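Local structure of cysteine desulfurase (Thermococcus onnurineus, 5B89) at residues Val67-His72 with Lys81-Arg86; Arg322-Leu327 with Val332-Pro337. The protein probably catalyses the pyridoxal 5'-phosphate-dependent removal of sulfur from L-cysteine, passing it to a sulfur carrier and releasing L-alanine. One frame throughout, in Å; residues are numbered along the deposited sequence.

Contact 1 (Val67-His72 with Lys81-Arg86)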
loop_
_atom_site.group_PDB
_atom_site.type_symbol
_atom_site.label_atom_id
_atom_site.label_comp_id
_atom_site.label_asym_id
_atom_site.label_seq_id
_atom_site.Cartn_x
_atom_site.Cartn_y
_atom_site.Cartn_z
ATOM N N VAL B 67 11.819 -9.539 -1.746
ATOM C CA VAL B 67 13.082 -8.876 -1.933
ATOM C C VAL B 67 14.017 -9.066 -0.781
ATOM O O VAL B 67 14.104 -10.125 -0.260
ATOM C CB VAL B 67 12.855 -7.402 -2.280
ATOM C CG1 VAL B 67 12.184 -7.311 -3.612
ATOM C CG2 VAL B 67 11.968 -6.690 -1.273
ATOM N N HIS B 68 14.753 -8.053 -0.425
ATOM C CA HIS B 68 15.676 -8.157 0.703
ATOM C C HIS B 68 16.802 -9.154 0.541
ATOM O O HIS B 68 17.191 -9.780 1.490
ATOM C CB HIS B 68 14.947 -8.383 2.020
ATOM C CG HIS B 68 14.174 -7.179 2.477
ATOM N ND1 HIS B 68 14.772 -6.055 3.010
ATOM C CD2 HIS B 68 12.851 -6.912 2.433
ATOM C CE1 HIS B 68 13.844 -5.161 3.291
ATOM N NE2 HIS B 68 12.671 -5.655 2.932
ATOM N N ARG B 69 17.301 -9.235 -0.678
ATOM C CA ARG B 69 18.425 -10.057 -1.053
ATOM C C ARG B 69 18.465 -11.477 -0.516
ATOM O O ARG B 69 19.473 -11.912 0.008
ATOM C CB ARG B 69 19.740 -9.329 -0.733
ATOM C CG ARG B 69 20.029 -8.165 -1.671
ATOM C CD ARG B 69 20.185 -8.548 -3.162
ATOM N NE ARG B 69 20.542 -7.378 -3.975
ATOM C CZ ARG B 69 20.484 -7.315 -5.299
ATOM N NH1 ARG B 69 20.059 -8.370 -5.987
ATOM N NH2 ARG B 69 20.793 -6.171 -5.929
ATOM N N GLY B 70 17.368 -12.183 -0.669
ATOM C CA GLY B 70 17.324 -13.579 -0.306
ATOM C C GLY B 70 18.342 -14.238 -1.217
ATOM O O GLY B 70 18.590 -13.797 -2.300
ATOM N N VAL B 71 18.916 -15.308 -0.754
ATOM C CA VAL B 71 19.946 -15.950 -1.500
ATOM C C VAL B 71 19.554 -16.396 -2.884
ATOM O O VAL B 71 20.335 -16.276 -3.733
ATOM C CB VAL B 71 20.629 -17.049 -0.662
ATOM C CG1 VAL B 71 21.632 -17.858 -1.466
ATOM C CG2 VAL B 71 21.313 -16.380 0.519
ATOM N N HIS B 72 18.349 -16.870 -3.099
ATOM C CA HIS B 72 17.962 -17.463 -4.343
ATOM C C HIS B 72 17.778 -16.590 -5.523
ATOM O O HIS B 72 17.545 -15.449 -5.367
ATOM C CB HIS B 72 16.781 -18.451 -4.151
ATOM C CG HIS B 72 15.511 -17.828 -3.670
ATOM N ND1 HIS B 72 14.691 -17.094 -4.487
ATOM C CD2 HIS B 72 14.902 -17.876 -2.477
ATOM C CE1 HIS B 72 13.629 -16.725 -3.816
ATOM N NE2 HIS B 72 13.730 -17.180 -2.591
ATOM N N LYS B 81 15.225 -5.635 -9.565
ATOM C CA LYS B 81 14.198 -4.854 -10.245
ATOM C C LYS B 81 13.551 -3.855 -9.246
ATOM O O LYS B 81 13.165 -2.723 -9.673
ATOM C CB LYS B 81 13.144 -5.750 -10.908
ATOM C CG LYS B 81 13.731 -6.499 -12.087
ATOM C CD LYS B 81 14.064 -5.665 -13.263
ATOM C CE LYS B 81 12.907 -5.146 -13.939
ATOM N NZ LYS B 81 13.190 -4.341 -15.177
ATOM N N TYR B 82 13.382 -4.186 -7.994
ATOM C CA TYR B 82 12.833 -3.262 -6.999
ATOM C C TYR B 82 13.794 -2.069 -6.770
ATOM O O TYR B 82 13.367 -0.928 -6.791
ATOM C CB TYR B 82 12.541 -4.008 -5.671
ATOM C CG TYR B 82 11.937 -3.184 -4.563
ATOM C CD1 TYR B 82 10.700 -2.553 -4.766
ATOM C CD2 TYR B 82 12.530 -2.998 -3.361
ATOM C CE1 TYR B 82 10.136 -1.848 -3.782
ATOM C CE2 TYR B 82 11.921 -2.230 -2.367
ATOM C CZ TYR B 82 10.746 -1.628 -2.643
ATOM O OH TYR B 82 10.095 -0.844 -1.666
ATOM N N GLU B 83 15.072 -2.356 -6.593
ATOM C CA GLU B 83 16.117 -1.290 -6.495
ATOM C C GLU B 83 16.136 -0.508 -7.770
ATOM O O GLU B 83 16.250 0.771 -7.690
ATOM C CB GLU B 83 17.454 -1.951 -6.228
ATOM C CG GLU B 83 17.611 -2.574 -4.885
ATOM C CD GLU B 83 18.954 -3.323 -4.741
ATOM O OE1 GLU B 83 19.660 -3.607 -5.771
ATOM O OE2 GLU B 83 19.209 -3.732 -3.607
ATOM N N GLU B 84 16.120 -1.108 -8.944
ATOM C CA GLU B 84 16.052 -0.346 -10.232
ATOM C C GLU B 84 14.871 0.665 -10.213
ATOM O O GLU B 84 14.981 1.810 -10.685
ATOM C CB GLU B 84 16.034 -1.235 -11.423
ATOM C CG GLU B 84 15.893 -0.593 -12.752
ATOM C CD GLU B 84 15.469 -1.552 -13.884
ATOM O OE1 GLU B 84 14.330 -2.055 -14.022
ATOM O OE2 GLU B 84 16.336 -1.766 -14.805
ATOM N N SER B 85 13.707 0.208 -9.740
ATOM C CA SER B 85 12.500 0.999 -9.769
ATOM C C SER B 85 12.702 2.167 -8.795
ATOM O O SER B 85 12.288 3.258 -9.183
ATOM C CB SER B 85 11.344 0.069 -9.269
ATOM O OG SER B 85 11.112 -0.980 -10.191
ATOM N N ARG B 86 13.294 1.997 -7.644
ATOM C CA ARG B 86 13.526 3.099 -6.771
ATOM C C ARG B 86 14.480 4.113 -7.437
ATOM O O ARG B 86 14.295 5.275 -7.302
ATOM C CB ARG B 86 14.159 2.662 -5.467
ATOM C CG ARG B 86 14.098 3.698 -4.361
ATOM C CD ARG B 86 14.935 3.352 -3.151
ATOM N NE ARG B 86 14.618 2.063 -2.569
ATOM C CZ ARG B 86 13.590 1.826 -1.790
ATOM N NH1 ARG B 86 12.713 2.744 -1.459
ATOM N NH2 ARG B 86 13.433 0.598 -1.356
#
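Val67 and Tyr82 form the closest backbone pair, with CA atoms 7.6 Å apart; Val67 belongs to an irregular loop, Tyr82 to a helix, and no backbone hydrogen bond joins the two segments. Two side-chain pairs make the contact. Val67 CG1 sits 3.9 Å from Tyr82 CB, and the two side chains cross at about a right angle. With chi1 at -178° the Tyr82 ring runs on past the valine, and its OH reaches Glu285 in a hydrogen bond. The second pair is a salt bridge near the surface. Arg69 NH2 meets Glu83 OE1 at 2.8 Å, while Glu83 OE2 is farther off, 3.7 Å from the same Arg69 NH2. The guanidinium and carboxylate planes stand 79° apart, so this is a one-oxygen contact and not a flat two-pronged pair. Arg69 bends at chi2 (-61°), and Glu83 reaches out extended beyond CG to meet it. Replacing Glu83 with alanine removes the carboxylate, and Arg69 NH2 would probably lose its charged mate, though NH1 keeps a weak bond to Gln76. From the second subunit, Arg371 NH1 donates to Val67 O, and Asp41 bonds His72 NE2, so the loop belongs to the dimer interface. It also lies near a cofactor site, with the Val67 side chain about 6 Å from that of Thr288. The contact folds the loop after helix 50-62 back onto helix 73-93, where His72 stands at the N-cap position and Arg69 N bonds Thr79 OG1. Val67 and Tyr82 also pack on helix 291-307, through Ile291 and Ala294.

Contact 2 (Arg322-Leu327 with Val332-Pro337); sequences RTTEGL and VPWYGP
Trp334 lays one face of its indole on Thr324. The methyl CG2 of Thr324 stands 3.6 Å from the centroid of the six-membered ring and only 4° off its normal, a CH-pi contact over the ring centre. Thr324 CB is beside it over the same face, 3.6 Å from Trp334 CZ2. Pro337 O lies in plane at the ring edge. Arg338 makes a cation-pi contact with the indole, and Trp334 NE1 bonds Asp328 OD1, which helps fix the rotation of the ring. The methyl of Thr324 reaches the ring because it lies anti to the carbonyl carbon; this turns OG1 back to Val320 O within the helix. Leu327 CB approaches Trp334 CD1 obliquely, at 4.0 Å. Leu327 CD2 is 4.0 Å from Val332 CG1. The same two residues are joined through the backbone: Val332 N donates to Leu327 O at 2.9 Å, with a nearly straight N-H...O angle of 166°. The chain thus turns back along helix 309-329, which it has just left. Backbone bonds tie Tyr335 to Ser348 and Pro333 to Asn350. Val347 and Phe349 of strand 346-349 pack on the contact, and Val403 of helix 400-415 on Thr323. These helices and the four-stranded sheet belong to the smaller domain of fold-type I pyridoxal phosphate enzymes.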
loop_
_atom_site.group_PDB
_atom_site.type_symbol
_atom_site.label_atom_id
_atom_site.label_comp_id
_atom_site.label_asym_id
_atom_site.label_seq_id
_atom_site.Cartn_x
_atom_site.Cartn_y
_atom_site.Cartn_z
ATOM N N ARG B 322 -8.931 24.790 -25.767
ATOM C CA ARG B 322 -10.162 24.591 -26.531
ATOM C C ARG B 322 -11.386 24.345 -25.659
ATOM O O ARG B 322 -12.408 24.839 -25.938
ATOM C CB ARG B 322 -9.981 23.531 -27.604
ATOM C CG ARG B 322 -11.238 23.266 -28.414
ATOM C CD ARG B 322 -11.648 24.508 -29.200
ATOM N NE ARG B 322 -12.832 24.169 -29.964
ATOM C CZ ARG B 322 -13.947 24.840 -29.964
ATOM N NH1 ARG B 322 -14.049 25.938 -29.302
ATOM N NH2 ARG B 322 -14.984 24.392 -30.638
ATOM N N THR B 323 -11.243 23.584 -24.574
ATOM C CA THR B 323 -12.326 23.360 -23.696
ATOM C C THR B 323 -12.900 24.628 -23.110
ATOM O O THR B 323 -14.087 24.839 -23.116
ATOM C CB THR B 323 -11.987 22.329 -22.507
ATOM O OG1 THR B 323 -11.555 21.107 -23.162
ATOM C CG2 THR B 323 -13.103 22.098 -21.665
ATOM N N THR B 324 -12.032 25.421 -22.508
ATOM C CA THR B 324 -12.485 26.663 -21.857
ATOM C C THR B 324 -13.109 27.698 -22.842
ATOM O O THR B 324 -14.112 28.232 -22.508
ATOM C CB THR B 324 -11.278 27.299 -21.051
ATOM O OG1 THR B 324 -10.185 27.534 -21.892
ATOM C CG2 THR B 324 -10.932 26.391 -19.822
ATOM N N GLU B 325 -12.466 27.816 -23.977
ATOM C CA GLU B 325 -13.007 28.685 -25.071
ATOM C C GLU B 325 -14.387 28.185 -25.454
ATOM O O GLU B 325 -15.361 28.964 -25.611
ATOM C CB GLU B 325 -12.082 28.722 -26.216
ATOM C CG GLU B 325 -10.896 29.621 -25.935
ATOM C CD GLU B 325 -9.726 29.445 -26.911
ATOM O OE1 GLU B 325 -9.801 28.713 -27.964
ATOM O OE2 GLU B 325 -8.622 30.105 -26.763
ATOM N N GLY B 326 -14.504 26.859 -25.615
ATOM C CA GLY B 326 -15.818 26.315 -25.991
ATOM C C GLY B 326 -16.885 26.483 -24.919
ATOM O O GLY B 326 -18.089 26.725 -25.189
ATOM N N LEU B 327 -16.531 26.403 -23.653
ATOM C CA LEU B 327 -17.429 26.626 -22.603
ATOM C C LEU B 327 -17.854 28.084 -22.542
ATOM O O LEU B 327 -19.034 28.378 -22.198
ATOM C CB LEU B 327 -16.835 26.110 -21.236
ATOM C CG LEU B 327 -16.676 24.577 -21.157
ATOM C CD1 LEU B 327 -16.099 24.269 -19.761
ATOM C CD2 LEU B 327 -17.961 23.843 -21.344
ATOM N N VAL B 332 -21.146 28.640 -20.262
ATOM C CA VAL B 332 -21.028 27.685 -19.181
ATOM C C VAL B 332 -19.853 28.143 -18.306
ATOM O O VAL B 332 -18.781 28.232 -18.740
ATOM C CB VAL B 332 -20.796 26.247 -19.676
ATOM C CG1 VAL B 332 -20.373 25.344 -18.533
ATOM C CG2 VAL B 332 -22.045 25.690 -20.336
ATOM N N PRO B 333 -20.191 28.436 -17.006
ATOM C CA PRO B 333 -19.089 28.910 -16.156
ATOM C C PRO B 333 -18.019 27.868 -15.781
ATOM O O PRO B 333 -18.367 26.780 -15.484
ATOM C CB PRO B 333 -19.799 29.391 -14.908
ATOM C CG PRO B 333 -20.933 28.510 -14.781
ATOM C CD PRO B 333 -21.467 28.463 -16.166
ATOM N N TRP B 334 -16.761 28.265 -15.814
ATOM C CA TRP B 334 -15.673 27.389 -15.444
ATOM C C TRP B 334 -14.794 28.078 -14.419
ATOM O O TRP B 334 -14.751 29.279 -14.346
ATOM C CB TRP B 334 -14.905 26.855 -16.660
ATOM C CG TRP B 334 -14.333 27.845 -17.567
ATOM C CD1 TRP B 334 -14.943 28.406 -18.637
ATOM C CD2 TRP B 334 -13.044 28.423 -17.514
ATOM N NE1 TRP B 334 -14.135 29.262 -19.241
ATOM C CE2 TRP B 334 -12.951 29.312 -18.566
ATOM C CE3 TRP B 334 -11.945 28.261 -16.692
ATOM C CZ2 TRP B 334 -11.828 30.009 -18.822
ATOM C CZ3 TRP B 334 -10.846 28.976 -16.943
ATOM C CH2 TRP B 334 -10.783 29.835 -17.987
ATOM N N TYR B 335 -14.104 27.260 -13.643
ATOM C CA TYR B 335 -13.333 27.696 -12.519
ATOM C C TYR B 335 -11.839 27.604 -12.707
ATOM O O TYR B 335 -11.360 27.020 -13.611
ATOM C CB TYR B 335 -13.797 26.947 -11.266
ATOM C CG TYR B 335 -15.305 26.944 -11.070
ATOM C CD1 TYR B 335 -15.936 27.990 -10.484
ATOM C CD2 TYR B 335 -16.075 25.885 -11.473
ATOM C CE1 TYR B 335 -17.311 28.000 -10.327
ATOM C CE2 TYR B 335 -17.436 25.899 -11.340
ATOM C CZ TYR B 335 -18.047 26.956 -10.753
ATOM O OH TYR B 335 -19.384 26.981 -10.591
ATOM N N GLY B 336 -11.145 28.265 -11.818
ATOM C CA GLY B 336 -9.711 28.299 -11.910
ATOM C C GLY B 336 -9.161 29.459 -12.696
ATOM O O GLY B 336 -9.829 30.304 -13.156
ATOM N N PRO B 337 -7.790 29.431 -12.797
ATOM C CA PRO B 337 -7.157 30.567 -13.461
ATOM C C PRO B 337 -7.465 30.802 -14.932
ATOM O O PRO B 337 -7.482 29.940 -15.699
ATOM C CB PRO B 337 -5.662 30.298 -13.296
ATOM C CG PRO B 337 -5.560 29.499 -12.082
ATOM C CD PRO B 337 -6.683 28.550 -12.220
#

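Contact 1 comes first along the chain and is complete before contact 2 begins. Their centres are 47 Å apart, on opposite sides of the chain's centre, and their nearest atoms are about 32 Å apart. They share no helix or strand. Contact 1 belongs to helix 73-93 and the loop before it. Contact 2 joins helix 309-329 to the loop leading into strand 346-349, an outer strand of the four-stranded sheet. The Val67 side chain is about 9 Å from a bound pyridoxal phosphate, whereas contact 2 lies away from the known sites. Contact 1 thus belongs to the cofactor-side dimer interface, and contact 2 to the internal build of the smaller domain.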